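Local atomic coordinates of Non-fluorescent flavoprotein (Photobacterium phosphoreum, PDB entry 1FVP), a protein that binds two flavin mononucleotides per subunit, each carrying a covalently attached myristate, and is a homodimeric member of the bacterial luciferase family. Residues A[17-21]-A[22-26]; A[150-153]-A[154-158]; A[205-208]-A[209-212]; A[162-165]-A[166-169]. All coordinates share one frame; numbering follows the deposited sequence.

Contact 1 (A[17-21]-A[22-26]); sequences GQQEP and SKTMN. With FMA (6-(3-tetradecanoic acid) flavine mononucleotide), chain E.
The carbonyl of Glu20 meets the first turn of helix 23-38, and the polar part of the contact centres on this one oxygen. Thr24 N donates to Glu20 O at 3.3 Å, with an N-H...O angle of 153° and the donor 35° above the carbonyl plane; Lys23 N adds a weak bond to the same acceptor. The charged ends of Glu20 and Lys23 stay apart, with OE2 of the former 5.9 Å from NZ of the latter.

The side chains of Gln19 and Thr24 cross at about a right angle. Apolar contact comes from Gln19 CB, 4.1 Å from Lys23 CD, and the Gln19 side chain also touches Tyr148 of helix 138-155.

The ligand contacts come from the same turn, through Thr24 and Met25. With chi1 at -81°, Thr24 keeps OG1 beside its own backbone N and turns CG2 to the fatty chain of the flavin, 3.7 Å from FMA C11. Met25, bent at chi2, presses on the fatty chain at C5' and C6', its CB 3.7 Å from FMA C5', while Phe65 of the second subunit packs on it. The helix start thus forms one wall of a flavin-myristate pocket at the dimer interface.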
loop_
_atom_site.group_PDB
_atom_site.type_symbol
_atom_site.label_atom_id
_atom_site.label_comp_id
_atom_site.label_asym_id
_atom_site.label_seq_id
_atom_site.Cartn_x
_atom_site.Cartn_y
_atom_site.Cartn_z
ATOM N N GLY A 17 17.001 -14.734 3.820
ATOM C CA GLY A 17 17.531 -16.116 3.879
ATOM C C GLY A 17 18.934 -16.115 3.271
ATOM O O GLY A 17 19.782 -15.322 3.723
ATOM N N GLN A 18 19.124 -16.956 2.266
ATOM C CA GLN A 18 20.465 -17.010 1.633
ATOM C C GLN A 18 20.480 -16.306 0.285
ATOM O O GLN A 18 21.455 -15.608 -0.030
ATOM C CB GLN A 18 20.994 -18.437 1.584
ATOM C CG GLN A 18 21.046 -19.123 2.934
ATOM C CD GLN A 18 22.026 -18.568 3.933
ATOM O OE1 GLN A 18 21.800 -18.639 5.149
ATOM N NE2 GLN A 18 23.132 -18.015 3.442
ATOM N N GLN A 19 19.429 -16.503 -0.468
ATOM C CA GLN A 19 19.187 -15.946 -1.799
ATOM C C GLN A 19 20.005 -14.688 -2.072
ATOM O O GLN A 19 19.966 -13.734 -1.278
ATOM C CB GLN A 19 17.676 -15.662 -2.010
ATOM C CG GLN A 19 16.951 -15.535 -0.696
ATOM C CD GLN A 19 15.462 -15.577 -0.615
ATOM O OE1 GLN A 19 14.687 -15.571 -1.572
ATOM N NE2 GLN A 19 14.990 -15.623 0.647
ATOM N N GLU A 20 20.719 -14.712 -3.186
ATOM C CA GLU A 20 21.565 -13.603 -3.645
ATOM C C GLU A 20 20.644 -12.460 -4.069
ATOM O O GLU A 20 19.665 -12.734 -4.777
ATOM C CB GLU A 20 22.433 -13.970 -4.841
ATOM C CG GLU A 20 23.340 -15.194 -4.756
ATOM C CD GLU A 20 24.090 -15.397 -3.468
ATOM O OE1 GLU A 20 24.835 -14.576 -2.951
ATOM O OE2 GLU A 20 23.868 -16.522 -2.949
ATOM N N PRO A 21 20.962 -11.264 -3.624
ATOM C CA PRO A 21 20.227 -10.024 -3.869
ATOM C C PRO A 21 19.373 -9.883 -5.100
ATOM O O PRO A 21 18.330 -9.200 -5.061
ATOM C CB PRO A 21 21.333 -8.962 -3.837
ATOM C CG PRO A 21 22.285 -9.488 -2.792
ATOM C CD PRO A 21 22.136 -10.996 -2.757
ATOM N N SER A 22 19.771 -10.483 -6.195
ATOM C CA SER A 22 19.024 -10.456 -7.462
ATOM C C SER A 22 17.921 -11.526 -7.426
ATOM O O SER A 22 16.800 -11.296 -7.885
ATOM C CB SER A 22 19.944 -10.710 -8.654
ATOM O OG SER A 22 21.318 -10.469 -8.388
ATOM N N LYS A 23 18.268 -12.690 -6.893
ATOM C CA LYS A 23 17.443 -13.868 -6.769
ATOM C C LYS A 23 16.209 -13.670 -5.901
ATOM O O LYS A 23 15.112 -14.096 -6.315
ATOM C CB LYS A 23 18.123 -15.137 -6.225
ATOM C CG LYS A 23 17.252 -16.359 -6.558
ATOM C CD LYS A 23 17.446 -17.541 -5.648
ATOM C CE LYS A 23 18.484 -18.530 -6.139
ATOM N NZ LYS A 23 19.048 -19.336 -5.010
ATOM N N THR A 24 16.418 -13.083 -4.737
ATOM C CA THR A 24 15.297 -12.832 -3.809
ATOM C C THR A 24 14.155 -12.175 -4.582
ATOM O O THR A 24 12.969 -12.473 -4.384
ATOM C CB THR A 24 15.760 -11.964 -2.584
ATOM O OG1 THR A 24 16.404 -12.878 -1.648
ATOM C CG2 THR A 24 14.670 -11.156 -1.866
ATOM N N MET A 25 14.551 -11.282 -5.480
ATOM C CA MET A 25 13.570 -10.549 -6.252
ATOM C C MET A 25 12.953 -11.277 -7.414
ATOM O O MET A 25 11.751 -11.031 -7.687
ATOM C CB MET A 25 14.115 -9.176 -6.669
ATOM C CG MET A 25 12.947 -8.237 -6.448
ATOM S SD MET A 25 12.525 -7.466 -8.021
ATOM C CE MET A 25 11.198 -6.381 -7.450
ATOM N N ASN A 26 13.732 -12.110 -8.089
ATOM C CA ASN A 26 13.146 -12.840 -9.252
ATOM C C ASN A 26 12.058 -13.773 -8.738
ATOM O O ASN A 26 11.032 -13.950 -9.401
ATOM C CB ASN A 26 14.216 -13.412 -10.146
ATOM C CG ASN A 26 14.416 -12.456 -11.328
ATOM O OD1 ASN A 26 15.386 -11.687 -11.306
ATOM N ND2 ASN A 26 13.485 -12.526 -12.281
HETATM N N1 FMA E . 20.367 -0.930 -3.017
HETATM C C2 FMA E . 21.436 -1.549 -2.508
HETATM O O2 FMA E . 22.297 -1.143 -1.823
HETATM N N3 FMA E . 21.608 -2.958 -2.821
HETATM C C4 FMA E . 20.720 -3.624 -3.596
HETATM O O4 FMA E . 20.957 -4.802 -3.796
HETATM C C4A FMA E . 19.586 -2.932 -4.131
HETATM N N5 FMA E . 18.657 -3.460 -4.898
HETATM C C5A FMA E . 17.574 -2.860 -5.416
HETATM C C6 FMA E . 16.655 -3.508 -6.231
HETATM C C7 FMA E . 15.575 -2.795 -6.702
HETATM C C7M FMA E . 14.468 -3.422 -7.622
HETATM C C8 FMA E . 15.393 -1.402 -6.392
HETATM C C8M FMA E . 14.238 -0.600 -6.888
HETATM C C9 FMA E . 16.329 -0.791 -5.588
HETATM C C9A FMA E . 17.418 -1.443 -5.089
HETATM N N10 FMA E . 18.399 -0.892 -4.283
HETATM C C10 FMA E . 19.475 -1.489 -3.762
HETATM C C1B FMA E . 18.294 0.591 -3.912
HETATM C C2B FMA E . 18.583 1.528 -5.164
HETATM O O2B FMA E . 19.497 0.877 -6.003
HETATM C C3B FMA E . 19.171 2.795 -4.572
HETATM O "O3'" FMA E . 20.183 2.510 -3.696
HETATM C C4B FMA E . 18.070 3.663 -3.957
HETATM O "O4'" FMA E . 16.763 3.007 -4.182
HETATM C C5B FMA E . 18.106 5.018 -4.704
HETATM O "O5'" FMA E . 17.026 5.868 -4.013
HETATM P P FMA E . 17.224 7.361 -3.542
HETATM O O1P FMA E . 18.598 7.692 -4.230
HETATM O O2P FMA E . 16.161 8.071 -4.225
HETATM O O3P FMA E . 17.056 7.392 -2.185
HETATM C "C1'" FMA E . 18.840 -5.545 -8.127
HETATM O "O1'" FMA E . 18.039 -6.237 -8.863
HETATM O "O2'" FMA E . 20.068 -5.522 -8.377
HETATM C "C2'" FMA E . 18.319 -5.307 -6.760
HETATM C "C3'" FMA E . 16.869 -4.919 -6.562
HETATM C "C4'" FMA E . 16.021 -5.972 -5.955
HETATM C "C5'" FMA E . 14.622 -5.676 -5.468
HETATM C "C6'" FMA E . 14.157 -6.396 -4.253
HETATM C "C7'" FMA E . 15.119 -6.484 -3.079
HETATM C "C8'" FMA E . 14.720 -7.401 -1.997
HETATM C "C9'" FMA E . 13.311 -7.294 -1.398
HETATM C C11 FMA E . 12.350 -8.238 -2.072
HETATM C C12 FMA E . 11.372 -7.702 -3.058
HETATM C C13 FMA E . 10.075 -7.134 -2.614
HETATM C C14 FMA E . 8.821 -7.889 -2.933
HETATM C C15 FMA E . 7.943 -7.322 -4.005
#

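Contact 2 (A[150-153]-A[154-158]); sequences ENYV and ACTQP
Thr156 OG1 lies over one face of the Tyr152 ring, and Cys155 SG stands farther off on that side; both come from the C-terminal end of helix 138-155, where the chain leaves the helix. The threonine oxygen sits over the phenol end of the ring, 3.5 Å from Tyr152 CZ. Cys155 SG is 5.2 Å from the centroid of the Tyr152 ring and 30° off its normal, a sulfur-aromatic contact, although the exact place of the sulfur is less sure. Elsewhere round the ring, Trp96 meets Tyr152 edge-to-face, and the hydroxyl makes a weak hydrogen bond to Asp97. Cys155 also rests on Phe13, a residue of a flavin pocket, and on Tyr51, so this helix end packs against the loops beside it.

One backbone bond joins the two segments. Ala154 N donates to Asn151 O at 2.8 Å, with an N-H...O angle of 157° and the donor 53° above the carbonyl plane. This three-residue step is characteristic of 3-10 geometry and accords with the weak bonding of the helix here. Thr156 OG1 is also placed to give a weak bond to Tyr152 O, although the position of that carbonyl is doubtful.

Beyond the helix the chain doubles back, bringing the ring of Pro158 against Val153. The two side chains meet at a slant: Val153 CB lies 3.8 Å from Pro158 CG, and Val153 CG1 lies 4.0 Å from Pro158 CB.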
loop_
_atom_site.group_PDB
_atom_site.type_symbol
_atom_site.label_atom_id
_atom_site.label_comp_id
_atom_site.label_asym_id
_atom_site.label_seq_id
_atom_site.Cartn_x
_atom_site.Cartn_y
_atom_site.Cartn_z
ATOM N N GLU A 150 15.931 -15.386 10.666
ATOM C CA GLU A 150 17.271 -15.234 11.235
ATOM C C GLU A 150 18.054 -14.121 10.552
ATOM O O GLU A 150 18.956 -13.535 11.188
ATOM C CB GLU A 150 18.118 -16.501 11.247
ATOM C CG GLU A 150 18.489 -17.046 12.619
ATOM C CD GLU A 150 18.950 -18.469 12.687
ATOM O OE1 GLU A 150 18.201 -19.417 12.499
ATOM O OE2 GLU A 150 20.168 -18.537 12.972
ATOM N N ASN A 151 17.719 -13.854 9.305
ATOM C CA ASN A 151 18.381 -12.772 8.552
ATOM C C ASN A 151 17.684 -11.458 8.950
ATOM O O ASN A 151 18.360 -10.477 9.284
ATOM C CB ASN A 151 18.340 -13.016 7.048
ATOM C CG ASN A 151 19.407 -14.014 6.649
ATOM O OD1 ASN A 151 19.068 -15.059 6.100
ATOM N ND2 ASN A 151 20.649 -13.666 6.974
ATOM N N TYR A 152 16.363 -11.539 8.877
ATOM C CA TYR A 152 15.448 -10.447 9.192
ATOM C C TYR A 152 15.760 -9.830 10.550
ATOM O O TYR A 152 15.605 -8.593 10.661
ATOM C CB TYR A 152 13.956 -10.868 9.041
ATOM C CG TYR A 152 13.069 -10.118 10.010
ATOM C CD1 TYR A 152 12.869 -10.616 11.302
ATOM C CD2 TYR A 152 12.518 -8.882 9.685
ATOM C CE1 TYR A 152 12.127 -9.899 12.241
ATOM C CE2 TYR A 152 11.762 -8.161 10.609
ATOM C CZ TYR A 152 11.568 -8.666 11.888
ATOM O OH TYR A 152 10.834 -7.950 12.798
ATOM N N VAL A 153 16.156 -10.610 11.543
ATOM C CA VAL A 153 16.465 -10.075 12.871
ATOM C C VAL A 153 17.910 -9.591 12.997
ATOM O O VAL A 153 18.253 -9.226 14.140
ATOM C CB VAL A 153 16.081 -10.952 14.073
ATOM C CG1 VAL A 153 14.584 -10.987 14.327
ATOM C CG2 VAL A 153 16.659 -12.349 13.980
ATOM N N ALA A 154 18.674 -9.588 11.925
ATOM C CA ALA A 154 20.060 -9.075 11.980
ATOM C C ALA A 154 19.917 -7.548 12.176
ATOM O O ALA A 154 20.647 -6.895 12.938
ATOM C CB ALA A 154 20.817 -9.358 10.703
ATOM N N CYS A 155 18.918 -7.042 11.458
ATOM C CA CYS A 155 18.506 -5.638 11.430
ATOM C C CYS A 155 17.856 -5.206 12.752
ATOM O O CYS A 155 18.460 -4.437 13.534
ATOM C CB CYS A 155 17.594 -5.327 10.257
ATOM S SG CYS A 155 15.815 -5.636 10.437
ATOM N N THR A 156 16.652 -5.672 12.993
ATOM C CA THR A 156 15.874 -5.374 14.190
ATOM C C THR A 156 16.719 -5.837 15.381
ATOM O O THR A 156 17.376 -6.872 15.209
ATOM C CB THR A 156 14.504 -6.155 14.210
ATOM O OG1 THR A 156 14.173 -6.463 12.819
ATOM C CG2 THR A 156 13.393 -5.402 14.944
ATOM N N GLN A 157 16.655 -5.087 16.448
ATOM C CA GLN A 157 17.411 -5.414 17.694
ATOM C C GLN A 157 16.551 -6.417 18.462
ATOM O O GLN A 157 15.555 -6.015 19.100
ATOM C CB GLN A 157 17.681 -4.104 18.437
ATOM C CG GLN A 157 18.043 -2.964 17.490
ATOM C CD GLN A 157 17.761 -1.574 17.989
ATOM O OE1 GLN A 157 17.081 -1.305 18.983
ATOM N NE2 GLN A 157 18.313 -0.590 17.258
ATOM N N PRO A 158 16.919 -7.690 18.364
ATOM C CA PRO A 158 16.189 -8.804 18.962
ATOM C C PRO A 158 16.684 -9.452 20.233
ATOM O O PRO A 158 17.729 -10.127 20.271
ATOM C CB PRO A 158 16.255 -9.828 17.798
ATOM C CG PRO A 158 17.661 -9.656 17.276
ATOM C CD PRO A 158 18.070 -8.225 17.609
#

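Contact 3 (A[205-208]-A[209-212]); sequences QDQN and KKKS
Gln207 O accepts from Lys211 N at 2.8 Å, a nearly straight bond (162° at the hydrogen) that lies almost in line with the carbonyl, in the first turn of helix 207-227. Next to it Ser212 N donates to Asn208 O at 3.1 Å, and Ser212 OG adds a weak bond to that same oxygen.

The turn opens with an N-cap. Asp206 holds CG anti to its backbone N (chi1 178°), and OD1 accepts weakly from Lys209 N at 3.4 Å. Its carboxylate would probably interact favourably with the positive end of the helix dipole. Lys210 N gives a further weak bond to Asp206 O.

The lysines leave the turn in different directions. Lys210 is buried and runs alongside Gln207, but its ammonium group finds its main partner in Thr31 OG1 of helix 23-38, with weaker help from Asn27 O and Glu202. Lys211 lies beside Asn208, pointing the same way, and rests on Arg33, Ile34 and Asp38, so the start of helix 207-227 packs on the later part of helix 23-38. In these two pairs, Gln207 CG comes within 4.1 Å of Lys210 CE, and Asn208 OD1 lies 3.1 Å from Lys211 CE.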
loop_
_atom_site.group_PDB
_atom_site.type_symbol
_atom_site.label_atom_id
_atom_site.label_comp_id
_atom_site.label_asym_id
_atom_site.label_seq_id
_atom_site.Cartn_x
_atom_site.Cartn_y
_atom_site.Cartn_z
ATOM N N GLN A 205 11.916 -21.592 -1.154
ATOM C CA GLN A 205 12.917 -21.539 -2.210
ATOM C C GLN A 205 12.511 -22.311 -3.457
ATOM O O GLN A 205 12.687 -21.774 -4.563
ATOM C CB GLN A 205 14.304 -22.004 -1.752
ATOM C CG GLN A 205 15.069 -21.042 -0.857
ATOM C CD GLN A 205 16.380 -21.637 -0.384
ATOM O OE1 GLN A 205 17.120 -22.282 -1.138
ATOM N NE2 GLN A 205 16.694 -21.436 0.898
ATOM N N ASP A 206 12.032 -23.508 -3.312
ATOM C CA ASP A 206 11.680 -24.328 -4.500
ATOM C C ASP A 206 10.511 -23.732 -5.263
ATOM O O ASP A 206 9.381 -24.241 -5.139
ATOM C CB ASP A 206 11.521 -25.777 -4.053
ATOM C CG ASP A 206 11.108 -26.702 -5.177
ATOM O OD1 ASP A 206 10.852 -26.269 -6.317
ATOM O OD2 ASP A 206 11.046 -27.913 -4.862
ATOM N N GLN A 207 10.765 -22.718 -6.067
ATOM C CA GLN A 207 9.709 -22.047 -6.824
ATOM C C GLN A 207 8.593 -23.000 -7.178
ATOM O O GLN A 207 7.456 -22.766 -6.705
ATOM C CB GLN A 207 10.200 -21.216 -7.987
ATOM C CG GLN A 207 10.085 -19.724 -7.720
ATOM C CD GLN A 207 10.856 -19.268 -6.513
ATOM O OE1 GLN A 207 12.049 -18.972 -6.547
ATOM N NE2 GLN A 207 10.191 -19.199 -5.366
ATOM N N ASN A 208 8.833 -24.064 -7.908
ATOM C CA ASN A 208 7.783 -25.018 -8.290
ATOM C C ASN A 208 6.911 -25.452 -7.122
ATOM O O ASN A 208 5.709 -25.688 -7.395
ATOM C CB ASN A 208 8.291 -26.204 -9.112
ATOM C CG ASN A 208 8.118 -25.813 -10.587
ATOM O OD1 ASN A 208 6.979 -25.810 -11.093
ATOM N ND2 ASN A 208 9.263 -25.461 -11.169
ATOM N N LYS A 209 7.498 -25.557 -5.946
ATOM C CA LYS A 209 6.677 -25.951 -4.783
ATOM C C LYS A 209 5.627 -24.830 -4.697
ATOM O O LYS A 209 4.465 -25.113 -4.979
ATOM C CB LYS A 209 7.328 -26.001 -3.431
ATOM C CG LYS A 209 6.655 -26.931 -2.437
ATOM C CD LYS A 209 7.636 -27.337 -1.342
ATOM C CE LYS A 209 8.297 -26.188 -0.626
ATOM N NZ LYS A 209 9.313 -26.640 0.373
ATOM N N LYS A 210 6.176 -23.673 -4.368
ATOM C CA LYS A 210 5.435 -22.412 -4.193
ATOM C C LYS A 210 4.361 -22.193 -5.246
ATOM O O LYS A 210 3.189 -21.943 -4.862
ATOM C CB LYS A 210 6.342 -21.207 -4.036
ATOM C CG LYS A 210 5.675 -19.875 -4.364
ATOM C CD LYS A 210 6.532 -18.698 -3.930
ATOM C CE LYS A 210 7.402 -18.137 -5.039
ATOM N NZ LYS A 210 8.518 -17.345 -4.435
ATOM N N LYS A 211 4.699 -22.305 -6.519
ATOM C CA LYS A 211 3.665 -22.123 -7.558
ATOM C C LYS A 211 2.583 -23.176 -7.347
ATOM O O LYS A 211 1.409 -22.889 -7.597
ATOM C CB LYS A 211 4.189 -22.168 -8.982
ATOM C CG LYS A 211 3.124 -22.339 -10.055
ATOM C CD LYS A 211 3.675 -22.674 -11.422
ATOM C CE LYS A 211 4.488 -23.944 -11.439
ATOM N NZ LYS A 211 3.700 -25.200 -11.273
ATOM N N SER A 212 2.951 -24.352 -6.881
ATOM C CA SER A 212 1.981 -25.439 -6.673
ATOM C C SER A 212 1.151 -25.301 -5.425
ATOM O O SER A 212 -0.030 -25.714 -5.430
ATOM C CB SER A 212 2.648 -26.800 -6.791
ATOM O OG SER A 212 2.915 -26.979 -8.189
#

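Contact 4 (A[162-165]-A[166-169]); sequences NGSI and DSII
Ser164 and Ile165 lead extended chain into the first turn of helix 166-171. The backbone of Ser164 is extended; Ile165, at the N-cap position, still has an extended phi but its psi has dropped to -17°, and from Asp166 onward the chain is helical. An isoleucine has no polar side-chain atom with which to cap the first N-H groups of the helix, so this helix begins without a side-chain bond from its N-cap residue.

A serine pair links the loop to the turn instead. Ser164 OG donates to Ser167 OG at 2.5 Å, and the torsions face the two hydroxyls toward each other. In Ser164 the hydroxyl is anti to the backbone N (chi1 165°), whereas in Ser167 it is held between N and the carbonyl carbon (chi1 52°). Both serines also touch Ile99.

Asp166 OD1 forms a salt bridge with Lys146 of helix 138-155. The apolar contribution comes from Ile165 and Ile169, one turn apart, whose CG2 and CD1 respectively come within 4.3 Å. Ile169 also packs on Leu145 and Lys146, and Ile165 on Lys146. The whole is a loop-to-helix junction, where a short helix starts and is docked against the preceding helix 138-155 by its isoleucines and by the pairing of Asp166 with Lys146.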
loop_
_atom_site.group_PDB
_atom_site.type_symbol
_atom_site.label_atom_id
_atom_site.label_comp_id
_atom_site.label_asym_id
_atom_site.label_seq_id
_atom_site.Cartn_x
_atom_site.Cartn_y
_atom_site.Cartn_z
ATOM N N ASN A 162 17.624 -15.038 22.325
ATOM C CA ASN A 162 18.098 -15.389 23.656
ATOM C C ASN A 162 17.220 -16.614 24.046
ATOM O O ASN A 162 17.638 -17.526 24.768
ATOM C CB ASN A 162 18.054 -14.249 24.649
ATOM C CG ASN A 162 19.148 -13.209 24.600
ATOM O OD1 ASN A 162 19.415 -12.563 23.575
ATOM N ND2 ASN A 162 19.810 -12.987 25.745
ATOM N N GLY A 163 16.005 -16.579 23.486
ATOM C CA GLY A 163 14.999 -17.598 23.671
ATOM C C GLY A 163 13.765 -17.584 22.798
ATOM O O GLY A 163 12.724 -18.151 23.255
ATOM N N SER A 164 13.794 -17.015 21.590
ATOM C CA SER A 164 12.592 -17.019 20.743
ATOM C C SER A 164 12.700 -16.561 19.294
ATOM O O SER A 164 12.707 -15.381 18.929
ATOM C CB SER A 164 11.443 -16.234 21.395
ATOM O OG SER A 164 10.452 -15.986 20.398
ATOM N N ILE A 165 12.705 -17.561 18.445
ATOM C CA ILE A 165 12.735 -17.558 16.994
ATOM C C ILE A 165 11.908 -18.802 16.590
ATOM O O ILE A 165 11.464 -18.898 15.443
ATOM C CB ILE A 165 14.112 -17.496 16.284
ATOM C CG1 ILE A 165 14.222 -16.161 15.480
ATOM C CG2 ILE A 165 14.457 -18.670 15.332
ATOM C CD1 ILE A 165 14.706 -14.989 16.371
ATOM N N ASP A 166 11.752 -19.661 17.586
ATOM C CA ASP A 166 10.987 -20.900 17.385
ATOM C C ASP A 166 9.493 -20.593 17.458
ATOM O O ASP A 166 8.711 -21.057 16.611
ATOM C CB ASP A 166 11.475 -21.989 18.317
ATOM C CG ASP A 166 12.744 -22.697 17.883
ATOM O OD1 ASP A 166 12.970 -22.999 16.699
ATOM O OD2 ASP A 166 13.559 -22.977 18.800
ATOM N N SER A 167 9.103 -19.806 18.436
ATOM C CA SER A 167 7.700 -19.409 18.660
ATOM C C SER A 167 7.127 -18.629 17.478
ATOM O O SER A 167 5.985 -18.900 17.054
ATOM C CB SER A 167 7.576 -18.607 19.952
ATOM O OG SER A 167 8.528 -17.547 19.889
ATOM N N ILE A 168 7.915 -17.666 16.980
ATOM C CA ILE A 168 7.441 -16.882 15.831
ATOM C C ILE A 168 7.029 -17.935 14.793
ATOM O O ILE A 168 5.869 -17.915 14.375
ATOM C CB ILE A 168 8.436 -15.871 15.213
ATOM C CG1 ILE A 168 8.927 -14.852 16.264
ATOM C CG2 ILE A 168 7.810 -15.150 13.979
ATOM C CD1 ILE A 168 10.147 -14.026 15.786
ATOM N N ILE A 169 7.994 -18.799 14.492
ATOM C CA ILE A 169 7.760 -19.873 13.518
ATOM C C ILE A 169 6.543 -20.706 13.936
ATOM O O ILE A 169 5.668 -20.984 13.103
ATOM C CB ILE A 169 8.997 -20.780 13.266
ATOM C CG1 ILE A 169 10.256 -19.973 12.903
ATOM C CG2 ILE A 169 8.669 -21.842 12.163
ATOM C CD1 ILE A 169 11.573 -20.809 12.990
#

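How the contacts relate
Contacts 2 and 4 share one region: the end of helix 138-155 and the start of helix 166-171 meet where Val153 CG2 lies 4.1 Å from Ile165 CD1. Contact 1 also touches contact 2, through Gly17 and Asn151, whereas contact 3 touches none of the others, although it packs on the same helix 23-38 that contact 1 begins. Contact 3 is the surface site, rich in lysines and opened by a capping aspartate; the other three are partly buried. Their chemistry follows their position: a fatty chain and the second subunit at contact 1, an aromatic ring with sulfur and hydroxyl at contact 2, and isoleucines with a serine pair at contact 4.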